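Local coordinates for dTDP-glucose 4,6-dehydratase (Klebsiella pneumoniae, PDB 5U4Q), which binds NAD and probably catalyses the NAD-dependent conversion of a nucleotide sugar, such as the 4,6-dehydration of dTDP-glucose, at residues Gly10-Ile15 with Gly32-Asn37; Asp38-Ser43 with Arg190-Leu195; Lys200-Gly205 with Leu282-Gln287. One frame throughout, in Å; residues are numbered along the deposited sequence. Where two conformers were deposited one is given.

Contact 1 (Gly10-Ile15 with Gly32-Asn37). With NAD (nicotinamide-adenine-dinucleotide), chain C.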
loop_
_atom_site.group_PDB
_atom_site.type_symbol
_atom_site.label_atom_id
_atom_site.label_comp_id
_atom_site.label_asym_id
_atom_site.label_seq_id
_atom_site.Cartn_x
_atom_site.Cartn_y
_atom_site.Cartn_z
ATOM N N GLY A 10 2.155 -15.552 12.138
ATOM C CA GLY A 10 1.203 -15.112 13.161
ATOM C C GLY A 10 0.635 -16.321 13.879
ATOM O O GLY A 10 -0.475 -16.267 14.410
ATOM N N ALA A 11 1.401 -17.409 13.936
ATOM C CA ALA A 11 0.935 -18.681 14.489
ATOM C C ALA A 11 0.623 -18.690 15.970
ATOM O O ALA A 11 -0.105 -19.581 16.417
ATOM C CB ALA A 11 1.972 -19.766 14.189
ATOM N N ALA A 12 1.140 -17.721 16.726
ATOM C CA ALA A 12 0.796 -17.605 18.160
ATOM C C ALA A 12 -0.408 -16.702 18.372
ATOM O O ALA A 12 -0.871 -16.559 19.519
ATOM C CB ALA A 12 1.965 -17.088 18.970
ATOM N N GLY A 13 -0.893 -16.106 17.284
ATOM C CA GLY A 13 -2.072 -15.253 17.322
ATOM C C GLY A 13 -3.336 -16.046 17.174
ATOM O O GLY A 13 -3.323 -17.233 17.009
ATOM N N PHE A 14 -4.469 -15.348 17.239
ATOM C CA PHE A 14 -5.780 -15.972 17.202
ATOM C C PHE A 14 -6.047 -16.835 15.990
ATOM O O PHE A 14 -6.212 -18.043 16.089
ATOM C CB PHE A 14 -6.841 -14.861 17.339
ATOM C CG PHE A 14 -8.283 -15.303 17.196
ATOM C CD1 PHE A 14 -8.736 -16.535 17.609
ATOM C CD2 PHE A 14 -9.229 -14.374 16.744
ATOM C CE1 PHE A 14 -10.085 -16.873 17.514
ATOM C CE2 PHE A 14 -10.566 -14.702 16.648
ATOM C CZ PHE A 14 -10.994 -15.947 17.027
ATOM N N ILE A 15 -6.097 -16.210 14.823
ATOM C CA ILE A 15 -6.451 -16.948 13.627
ATOM C C ILE A 15 -5.329 -17.940 13.264
ATOM O O ILE A 15 -5.612 -19.087 12.963
ATOM C CB ILE A 15 -6.812 -15.999 12.463
ATOM C CG1 ILE A 15 -7.984 -15.110 12.891
ATOM C CG2 ILE A 15 -7.167 -16.789 11.218
ATOM C CD1 ILE A 15 -8.392 -14.110 11.850
ATOM N N GLY A 32 5.438 -22.566 12.201
ATOM C CA GLY A 32 4.762 -21.357 12.679
ATOM C C GLY A 32 5.803 -20.331 13.057
ATOM O O GLY A 32 6.840 -20.681 13.637
ATOM N N ILE A 33 5.574 -19.063 12.687
ATOM C CA ILE A 33 6.423 -17.981 13.142
ATOM C C ILE A 33 5.576 -16.884 13.777
ATOM O O ILE A 33 4.399 -16.724 13.427
ATOM C CB ILE A 33 7.326 -17.408 12.029
ATOM C CG1 ILE A 33 6.528 -16.690 10.938
ATOM C CG2 ILE A 33 8.183 -18.510 11.429
ATOM C CD1 ILE A 33 7.389 -15.912 9.961
ATOM N N ASP A 34 6.165 -16.155 14.728
ATOM C CA ASP A 34 5.505 -15.061 15.395
ATOM C C ASP A 34 6.599 -14.312 16.128
ATOM O O ASP A 34 7.561 -14.927 16.552
ATOM C CB ASP A 34 4.469 -15.632 16.363
ATOM C CG ASP A 34 3.398 -14.636 16.724
ATOM O OD1 ASP A 34 3.719 -13.620 17.398
ATOM O OD2 ASP A 34 2.225 -14.891 16.334
ATOM N N ASN A 35 6.445 -13.009 16.284
ATOM C CA ASN A 35 7.429 -12.254 17.068
ATOM C C ASN A 35 7.052 -12.097 18.531
ATOM O O ASN A 35 7.788 -11.442 19.284
ATOM C CB ASN A 35 7.753 -10.908 16.414
ATOM C CG ASN A 35 6.636 -9.889 16.513
ATOM O OD1 ASN A 35 5.533 -10.179 16.979
ATOM N ND2 ASN A 35 6.935 -8.666 16.086
HETATM N N MSE A 36 5.914 -12.671 18.935
HETATM C CA MSE A 36 5.466 -12.659 20.338
HETATM C C MSE A 36 5.391 -11.253 20.861
HETATM O O MSE A 36 5.762 -10.993 22.002
HETATM C CB MSE A 36 6.390 -13.531 21.212
HETATM C CG MSE A 36 6.599 -14.931 20.643
HETATM SE SE MSE A 36 4.912 -15.924 20.456
HETATM C CE MSE A 36 4.574 -16.376 22.327
ATOM N N ASN A 37 4.902 -10.320 20.048
ATOM C CA ASN A 37 4.857 -8.921 20.508
ATOM C C ASN A 37 3.824 -8.748 21.609
ATOM O O ASN A 37 2.923 -9.582 21.779
ATOM C CB ASN A 37 4.658 -7.922 19.366
ATOM C CG ASN A 37 3.245 -7.932 18.794
ATOM O OD1 ASN A 37 2.268 -7.838 19.532
ATOM N ND2 ASN A 37 3.129 -8.024 17.473
HETATM P PA NAD C . -3.503 -11.520 16.374
HETATM O O1A NAD C . -4.097 -12.400 17.404
HETATM O O2A NAD C . -2.898 -10.183 16.752
HETATM O O5B NAD C . -2.418 -12.400 15.559
HETATM C C5B NAD C . -1.400 -11.858 14.728
HETATM C C4B NAD C . -0.065 -12.406 15.204
HETATM O O4B NAD C . 0.913 -11.770 14.360
HETATM C C3B NAD C . 0.259 -12.056 16.650
HETATM O O3B NAD C . 0.430 -13.192 17.512
HETATM C C2B NAD C . 1.518 -11.198 16.516
HETATM O O2B NAD C . 2.472 -11.419 17.573
HETATM C C1B NAD C . 2.065 -11.532 15.130
HETATM N N9A NAD C . 2.860 -10.444 14.534
HETATM C C8A NAD C . 2.504 -9.145 14.414
HETATM N N7A NAD C . 3.488 -8.444 13.847
HETATM C C5A NAD C . 4.485 -9.302 13.578
HETATM C C6A NAD C . 5.844 -9.184 13.010
HETATM N N6A NAD C . 6.328 -8.028 12.579
HETATM N N1A NAD C . 6.553 -10.311 12.935
HETATM C C2A NAD C . 6.109 -11.501 13.366
HETATM N N3A NAD C . 4.892 -11.677 13.922
HETATM C C4A NAD C . 4.068 -10.603 14.040
HETATM O O3 NAD C . -4.574 -11.140 15.229
HETATM P PN NAD C . -5.530 -12.106 14.367
HETATM O O1N NAD C . -5.211 -13.533 14.535
HETATM O O2N NAD C . -6.930 -11.541 14.607
HETATM O O5D NAD C . -5.099 -11.617 12.912
HETATM C C5D NAD C . -4.600 -12.455 11.874
HETATM C C4D NAD C . -4.691 -11.649 10.589
HETATM O O4D NAD C . -6.078 -11.490 10.212
HETATM C C3D NAD C . -4.105 -10.242 10.588
HETATM O O3D NAD C . -3.454 -10.041 9.331
HETATM C C2D NAD C . -5.303 -9.323 10.650
HETATM O O2D NAD C . -5.085 -8.051 10.004
HETATM C C1D NAD C . -6.370 -10.126 9.934
HETATM N N1N NAD C . -7.731 -9.811 10.409
HETATM C C2N NAD C . -8.253 -10.328 11.546
HETATM C C3N NAD C . -9.555 -10.009 11.966
HETATM C C7N NAD C . -10.215 -10.552 13.241
HETATM O O7N NAD C . -11.421 -10.344 13.438
HETATM N N7N NAD C . -9.539 -11.215 14.194
HETATM C C4N NAD C . -10.294 -9.122 11.216
HETATM C C5N NAD C . -9.743 -8.587 10.060
HETATM C C6N NAD C . -8.448 -8.923 9.678
#
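Gly10 and Ala11 both direct their backbone amides at one carbonyl of strand 29-34. Ala11 N reaches Ile33 O at 3.1 Å with an N-H...O angle of 159°; Gly10 N lies 2.8 Å from Ile33 O, but its angle of 124° marks a weak bond. From Gly10 to Gly13 the chain makes a type I turn, and Gly13 is the N-cap of helix 14-25. These are the first two glycines of the Gly-X-X-Gly-X-X-Gly turn in a Rossmann beta-alpha-beta unit. Asp34 is the central side chain. With CG anti to the backbone N (chi1 -159°), its carboxylate is set between the turn and the adenosine ribose. Asp34 OD2 takes Ala12 N at 3.1 Å, from above the carboxylate plane, and NAD O3B at 2.7 Å. Asp34 OD1 accepts NAD O2B at 2.5 Å and, through its anti lone pair, Met36 N at 2.8 Å, an Asx turn. The selenium of Met36 closes over Ala12, SE to CB 3.5 Å. Each carboxylate oxygen thus grips one ribose hydroxyl while backbone amides fix the group's rotation: an acidic residue ending the second strand, consistent with preference for NAD over NADP, whose 2'-phosphate would meet this negative charge.

Contact 2 (Asp38-Ser43 with Arg190-Leu195). With NAD (nicotinamide-adenine-dinucleotide), chain C.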
loop_
_atom_site.group_PDB
_atom_site.type_symbol
_atom_site.label_atom_id
_atom_site.label_comp_id
_atom_site.label_asym_id
_atom_site.label_seq_id
_atom_site.Cartn_x
_atom_site.Cartn_y
_atom_site.Cartn_z
ATOM N N ASP A 38 3.956 -7.653 22.359
ATOM C CA ASP A 38 3.065 -7.410 23.484
ATOM C C ASP A 38 1.849 -6.523 23.206
ATOM O O ASP A 38 1.342 -5.883 24.129
ATOM C CB ASP A 38 3.870 -6.911 24.714
ATOM C CG ASP A 38 4.516 -5.560 24.509
ATOM O OD1 ASP A 38 4.323 -4.921 23.450
ATOM O OD2 ASP A 38 5.232 -5.126 25.455
ATOM N N TYR A 39 1.368 -6.482 21.963
ATOM C CA TYR A 39 0.170 -5.689 21.655
ATOM C C TYR A 39 -0.961 -6.101 22.606
ATOM O O TYR A 39 -1.778 -5.268 23.029
ATOM C CB TYR A 39 -0.239 -5.825 20.183
ATOM C CG TYR A 39 -1.594 -5.214 19.896
ATOM C CD1 TYR A 39 -1.761 -3.834 19.788
ATOM C CD2 TYR A 39 -2.710 -6.019 19.765
ATOM C CE1 TYR A 39 -3.012 -3.281 19.543
ATOM C CE2 TYR A 39 -3.961 -5.481 19.519
ATOM C CZ TYR A 39 -4.114 -4.113 19.410
ATOM O OH TYR A 39 -5.368 -3.583 19.162
ATOM N N TYR A 40 -0.999 -7.385 22.936
ATOM C CA TYR A 40 -1.907 -7.894 23.978
ATOM C C TYR A 40 -1.113 -8.973 24.694
ATOM O O TYR A 40 -0.015 -9.327 24.240
ATOM C CB TYR A 40 -3.293 -8.365 23.474
ATOM C CG TYR A 40 -3.309 -9.527 22.501
ATOM C CD1 TYR A 40 -3.119 -10.834 22.943
ATOM C CD2 TYR A 40 -3.554 -9.324 21.158
ATOM C CE1 TYR A 40 -3.159 -11.906 22.064
ATOM C CE2 TYR A 40 -3.589 -10.389 20.270
ATOM C CZ TYR A 40 -3.397 -11.684 20.736
ATOM O OH TYR A 40 -3.437 -12.752 19.837
ATOM N N ASP A 41 -1.678 -9.506 25.777
ATOM C CA ASP A 41 -1.005 -10.443 26.686
ATOM C C ASP A 41 -0.166 -11.543 26.012
ATOM O O ASP A 41 -0.715 -12.460 25.367
ATOM C CB ASP A 41 -2.052 -11.087 27.610
ATOM C CG ASP A 41 -1.452 -11.706 28.846
ATOM O OD1 ASP A 41 -0.213 -11.893 28.921
ATOM O OD2 ASP A 41 -2.240 -12.001 29.777
ATOM N N VAL A 42 1.159 -11.454 26.162
ATOM C CA VAL A 42 2.054 -12.468 25.605
ATOM C C VAL A 42 1.812 -13.866 26.217
ATOM O O VAL A 42 2.033 -14.884 25.556
ATOM C CB VAL A 42 3.539 -12.044 25.723
ATOM C CG1 VAL A 42 4.464 -13.156 25.234
ATOM C CG2 VAL A 42 3.777 -10.760 24.934
ATOM N N SER A 43 1.316 -13.932 27.459
ATOM C CA SER A 43 1.029 -15.223 28.066
ATOM C C SER A 43 -0.061 -15.972 27.303
ATOM O O SER A 43 -0.079 -17.190 27.283
ATOM C CB SER A 43 0.646 -15.108 29.546
ATOM O OG SER A 43 -0.486 -14.269 29.742
ATOM N N ARG A 190 -8.880 -12.703 20.493
ATOM C CA ARG A 190 -8.027 -11.613 20.941
ATOM C C ARG A 190 -8.776 -10.685 21.910
ATOM O O ARG A 190 -9.954 -10.335 21.674
ATOM C CB ARG A 190 -7.387 -10.903 19.766
ATOM C CG ARG A 190 -8.334 -10.608 18.662
ATOM C CD ARG A 190 -7.603 -10.233 17.407
ATOM N NE ARG A 190 -6.922 -8.963 17.555
ATOM C CZ ARG A 190 -6.459 -8.251 16.527
ATOM N NH1 ARG A 190 -6.616 -8.674 15.266
ATOM N NH2 ARG A 190 -5.862 -7.093 16.762
ATOM N N PRO A 191 -8.117 -10.290 23.022
ATOM C CA PRO A 191 -8.804 -9.508 24.057
ATOM C C PRO A 191 -9.337 -8.141 23.649
ATOM O O PRO A 191 -10.224 -7.613 24.335
ATOM C CB PRO A 191 -7.762 -9.350 25.174
ATOM C CG PRO A 191 -6.479 -9.854 24.625
ATOM C CD PRO A 191 -6.758 -10.705 23.433
ATOM N N ASP A 192 -8.790 -7.580 22.576
ATOM C CA ASP A 192 -9.176 -6.252 22.097
ATOM C C ASP A 192 -10.302 -6.239 21.077
ATOM O O ASP A 192 -10.648 -5.169 20.568
ATOM C CB ASP A 192 -7.953 -5.540 21.465
ATOM C CG ASP A 192 -7.429 -6.266 20.235
ATOM O OD1 ASP A 192 -7.381 -7.519 20.278
ATOM O OD2 ASP A 192 -7.087 -5.604 19.223
HETATM N N MSE A 193 -10.887 -7.403 20.782
HETATM C CA MSE A 193 -11.940 -7.467 19.776
HETATM C C MSE A 193 -13.053 -8.418 20.089
HETATM O O MSE A 193 -12.919 -9.321 20.921
HETATM C CB MSE A 193 -11.356 -7.959 18.445
HETATM C CG MSE A 193 -10.168 -7.135 17.992
HETATM SE SE MSE A 193 -9.759 -7.414 16.087
HETATM C CE MSE A 193 -8.712 -5.768 15.838
ATOM N N ALA A 194 -14.178 -8.191 19.410
ATOM C CA ALA A 194 -15.324 -9.118 19.403
ATOM C C ALA A 194 -15.866 -9.544 20.753
ATOM O O ALA A 194 -15.970 -8.711 21.645
ATOM C CB ALA A 194 -14.953 -10.314 18.539
ATOM N N LEU A 195 -16.217 -10.828 20.931
ATOM C CA LEU A 195 -16.818 -11.243 22.185
ATOM C C LEU A 195 -15.881 -11.120 23.371
ATOM O O LEU A 195 -16.292 -10.829 24.484
ATOM C CB LEU A 195 -17.308 -12.667 22.122
ATOM C CG LEU A 195 -18.379 -13.010 21.120
ATOM C CD1 LEU A 195 -18.834 -14.423 21.416
ATOM C CD2 LEU A 195 -19.547 -12.029 21.249
HETATM P PA NAD C . -3.503 -11.520 16.374
HETATM O O1A NAD C . -4.097 -12.400 17.404
HETATM O O2A NAD C . -2.898 -10.183 16.752
HETATM O O5B NAD C . -2.418 -12.400 15.559
HETATM C C5B NAD C . -1.400 -11.858 14.728
HETATM C C4B NAD C . -0.065 -12.406 15.204
HETATM O O4B NAD C . 0.913 -11.770 14.360
HETATM C C3B NAD C . 0.259 -12.056 16.650
HETATM O O3B NAD C . 0.430 -13.192 17.512
HETATM C C2B NAD C . 1.518 -11.198 16.516
HETATM O O2B NAD C . 2.472 -11.419 17.573
HETATM C C1B NAD C . 2.065 -11.532 15.130
HETATM N N9A NAD C . 2.860 -10.444 14.534
HETATM C C8A NAD C . 2.504 -9.145 14.414
HETATM N N7A NAD C . 3.488 -8.444 13.847
HETATM C C5A NAD C . 4.485 -9.302 13.578
HETATM C C6A NAD C . 5.844 -9.184 13.010
HETATM N N6A NAD C . 6.328 -8.028 12.579
HETATM N N1A NAD C . 6.553 -10.311 12.935
HETATM C C2A NAD C . 6.109 -11.501 13.366
HETATM N N3A NAD C . 4.892 -11.677 13.922
HETATM C C4A NAD C . 4.068 -10.603 14.040
HETATM O O3 NAD C . -4.574 -11.140 15.229
HETATM P PN NAD C . -5.530 -12.106 14.367
HETATM O O1N NAD C . -5.211 -13.533 14.535
HETATM O O2N NAD C . -6.930 -11.541 14.607
HETATM O O5D NAD C . -5.099 -11.617 12.912
HETATM C C5D NAD C . -4.600 -12.455 11.874
HETATM C C4D NAD C . -4.691 -11.649 10.589
HETATM O O4D NAD C . -6.078 -11.490 10.212
HETATM C C3D NAD C . -4.105 -10.242 10.588
HETATM O O3D NAD C . -3.454 -10.041 9.331
HETATM C C2D NAD C . -5.303 -9.323 10.650
HETATM O O2D NAD C . -5.085 -8.051 10.004
HETATM C C1D NAD C . -6.370 -10.126 9.934
HETATM N N1N NAD C . -7.731 -9.811 10.409
HETATM C C2N NAD C . -8.253 -10.328 11.546
HETATM C C3N NAD C . -9.555 -10.009 11.966
HETATM C C7N NAD C . -10.215 -10.552 13.241
HETATM O O7N NAD C . -11.421 -10.344 13.438
HETATM N N7N NAD C . -9.539 -11.215 14.194
HETATM C C4N NAD C . -10.294 -9.122 11.216
HETATM C C5N NAD C . -9.743 -8.587 10.060
HETATM C C6N NAD C . -8.448 -8.923 9.678
#
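Tyr40 and Arg190 each carry their CG between the backbone N and the carbonyl carbon (chi1 62° and 45°), which, helped in Arg190 by a bend at chi3, brings the phenol and the guanidinium to the same pyrophosphate from opposite segments. Tyr40 OH donates to NAD O1A at 2.5 Å, in the plane of its own ring, and Arg190 NH1 donates to NAD O2N at 3.0 Å. Nearer the backbone of Arg190, its CB approaches Tyr40 CE2 at 3.9 Å. One face of the Tyr40 ring is covered by Pro191: the CD atom stands 3.9 Å from the ring centroid and 19° off the normal, a CH-pi contact displaced toward the rim. In this Rossmann-type member of the epimerase/dehydratase family the two segments are the connection after strand 29-34 and the turn before helix 194-203, so both phosphates are held from separate parts of the chain. Asp192 positions the arginine by a side-on salt bridge, its OD1 taking Arg190 NE and its OD2 taking Arg190 NH2 (each 3.1 Å), both through syn lone pairs. Arg190 NH2 is bound to Ala89 O as well, which further restricts rotation of the guanidinium. In one of two deposited conformers of Tyr39, so less certainly, its OH adds a 2.7 Å bond to Asp192 OD2 from above the carboxylate plane, the ring and carboxylate being almost perpendicular.

Contact 3 (Lys200-Gly205 with Leu282-Gln287)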
loop_
_atom_site.group_PDB
_atom_site.type_symbol
_atom_site.label_atom_id
_atom_site.label_comp_id
_atom_site.label_asym_id
_atom_site.label_seq_id
_atom_site.Cartn_x
_atom_site.Cartn_y
_atom_site.Cartn_z
ATOM N N LYS A 200 -14.535 -9.102 28.641
ATOM C CA LYS A 200 -13.567 -8.437 29.501
ATOM C C LYS A 200 -14.215 -7.198 30.121
ATOM O O LYS A 200 -14.168 -7.007 31.337
ATOM C CB LYS A 200 -12.321 -8.054 28.699
ATOM C CG LYS A 200 -11.149 -7.580 29.542
ATOM C CD LYS A 200 -9.896 -7.380 28.696
ATOM C CE LYS A 200 -8.707 -6.956 29.545
ATOM N NZ LYS A 200 -7.514 -6.661 28.712
ATOM N N ALA A 201 -14.847 -6.387 29.277
ATOM C CA ALA A 201 -15.513 -5.145 29.722
ATOM C C ALA A 201 -16.578 -5.460 30.776
ATOM O O ALA A 201 -16.617 -4.824 31.841
ATOM C CB ALA A 201 -16.126 -4.417 28.532
HETATM N N MSE A 202 -17.399 -6.467 30.496
HETATM C CA MSE A 202 -18.449 -6.911 31.428
HETATM C C MSE A 202 -17.924 -7.362 32.753
HETATM O O MSE A 202 -18.425 -6.920 33.799
HETATM C CB MSE A 202 -19.258 -8.061 30.848
HETATM C CG MSE A 202 -20.241 -7.495 29.857
HETATM SE SE MSE A 202 -21.056 -8.958 28.845
HETATM C CE MSE A 202 -22.208 -9.656 30.231
ATOM N N LEU A 203 -16.912 -8.226 32.744
ATOM C CA LEU A 203 -16.351 -8.758 33.996
ATOM C C LEU A 203 -15.547 -7.713 34.786
ATOM O O LEU A 203 -15.360 -7.870 35.988
ATOM C CB LEU A 203 -15.532 -10.032 33.734
ATOM C CG LEU A 203 -16.363 -11.222 33.233
ATOM C CD1 LEU A 203 -15.477 -12.301 32.622
ATOM C CD2 LEU A 203 -17.232 -11.816 34.337
ATOM N N GLU A 204 -15.095 -6.654 34.114
ATOM C CA GLU A 204 -14.390 -5.536 34.770
ATOM C C GLU A 204 -15.339 -4.363 35.111
ATOM O O GLU A 204 -14.887 -3.324 35.592
ATOM C CB GLU A 204 -13.255 -5.023 33.879
ATOM C CG GLU A 204 -12.111 -6.006 33.664
ATOM C CD GLU A 204 -11.144 -5.556 32.574
ATOM O OE1 GLU A 204 -11.396 -4.515 31.920
ATOM O OE2 GLU A 204 -10.129 -6.254 32.356
ATOM N N GLY A 205 -16.638 -4.521 34.842
ATOM C CA GLY A 205 -17.635 -3.476 35.122
ATOM C C GLY A 205 -17.525 -2.231 34.247
ATOM O O GLY A 205 -18.017 -1.158 34.620
ATOM N N LEU A 282 -22.953 -15.458 30.925
ATOM C CA LEU A 282 -22.146 -14.996 32.066
ATOM C C LEU A 282 -22.968 -14.724 33.314
ATOM O O LEU A 282 -22.394 -14.487 34.393
ATOM C CB LEU A 282 -21.354 -13.743 31.673
ATOM C CG LEU A 282 -20.321 -13.962 30.562
ATOM C CD1 LEU A 282 -19.780 -12.636 30.075
ATOM C CD2 LEU A 282 -19.188 -14.867 31.038
ATOM N N GLY A 283 -24.294 -14.740 33.169
ATOM C CA GLY A 283 -25.212 -14.541 34.292
ATOM C C GLY A 283 -25.227 -13.146 34.875
ATOM O O GLY A 283 -25.533 -12.971 36.058
HETATM N N MSE A 284 -24.904 -12.151 34.052
HETATM C CA MSE A 284 -24.892 -10.762 34.493
HETATM C C MSE A 284 -25.345 -9.833 33.404
HETATM O O MSE A 284 -25.479 -10.239 32.250
HETATM C CB MSE A 284 -23.489 -10.404 34.938
HETATM C CG MSE A 284 -22.506 -10.348 33.770
HETATM SE SE MSE A 284 -20.709 -10.056 34.494
HETATM C CE MSE A 284 -20.954 -8.218 35.158
ATOM N N GLU A 285 -25.581 -8.574 33.767
ATOM C CA GLU A 285 -26.032 -7.561 32.822
ATOM C C GLU A 285 -24.898 -6.577 32.537
ATOM O O GLU A 285 -24.249 -6.086 33.458
ATOM C CB GLU A 285 -27.275 -6.854 33.374
ATOM C CG GLU A 285 -28.450 -7.806 33.568
ATOM C CD GLU A 285 -29.670 -7.152 34.192
ATOM O OE1 GLU A 285 -29.521 -6.108 34.864
ATOM O OE2 GLU A 285 -30.783 -7.701 34.022
ATOM N N ALA A 286 -24.666 -6.306 31.255
ATOM C CA ALA A 286 -23.602 -5.412 30.826
ATOM C C ALA A 286 -24.009 -3.953 31.007
ATOM O O ALA A 286 -25.176 -3.601 30.810
ATOM C CB ALA A 286 -23.269 -5.662 29.365
ATOM N N GLN A 287 -23.038 -3.121 31.397
ATOM C CA GLN A 287 -23.215 -1.675 31.480
ATOM C C GLN A 287 -23.106 -1.153 30.060
ATOM O O GLN A 287 -22.161 -1.500 29.347
ATOM C CB GLN A 287 -22.110 -1.038 32.327
ATOM C CG GLN A 287 -22.150 -1.422 33.797
ATOM C CD GLN A 287 -23.214 -0.671 34.565
ATOM O OE1 GLN A 287 -24.137 -1.272 35.119
ATOM N NE2 GLN A 287 -23.103 0.655 34.588
#
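Met202, a selenomethionine on the last turn of helix 194-203, lays its side chain along the 282-287 segment and touches three residues in succession. Its CG meets Ala286 CB at 3.6 Å; farther out, its CE reaches Met284 CG at 3.6 Å and Leu282 CD1 at 3.8 Å. The chain is extended at chi2 and then bends at chi3 (73°), and this bend turns the terminal methyl toward Leu282 and Met284. Met284, also selenomethionine, runs past Met202 in the opposite direction. Its own bend at chi3 (-68°) brings its CE to 3.2 Å from Met202 O, while its SE packs crosswise on Leu203 CD2 at 3.9 Å. No hydrogen bond joins the segments, and the 359 Å² they bury together is chiefly apolar, with Met202 contributing the largest share. At the C-terminal ends of both segments, Gln287 CG is 4.2 Å from Gly205 O.

Two helix ends set up this packing. Gly205, with positive phi, terminates helix 194-203 in a Schellman motif, and its N returns to Met202 O at 3.2 Å, the same carbonyl that Met284 CE approaches. Gly283, also with positive phi, ends helix 271-282, after which the chain carries Met284 and Ala286 across the last turn of helix 194-203. Glu279 of helix 271-282 accepts the Ala286 amide through OE2 and so ties the loop to the helix it has just left.

Farther out, Leu203 and Leu282 pack on Tyr331 and Val328 of helix 320-334, respectively, Ala286 rests on Ile208, and Gln287 pairs with Ile208 through the backbone, leading into the two-stranded parallel sheet of 208-211 and 288-291.

How the contacts relate
Contacts 1, 2 and 3 follow one another along the chain, each closing before the next opens. Contacts 1 and 2 have centres 12 Å apart and touch each other, for instance where Val42 CG2 packs on Asn37 O at 3.5 Å; the 38-43 segment directly continues 32-37, from strand 29-34 of the large parallel sheet into helix 42-50. Both border NAD, which binds them into one cofactor site. Contact 3 lies about 17 Å from contact 2 and about 29 Å from contact 1, centre to centre. Helix 194-203 connects it to contact 2: the turn leading into it borders the pyrophosphate, and its C-terminal end packs into the peripheral region around strands 208-211 and 288-291.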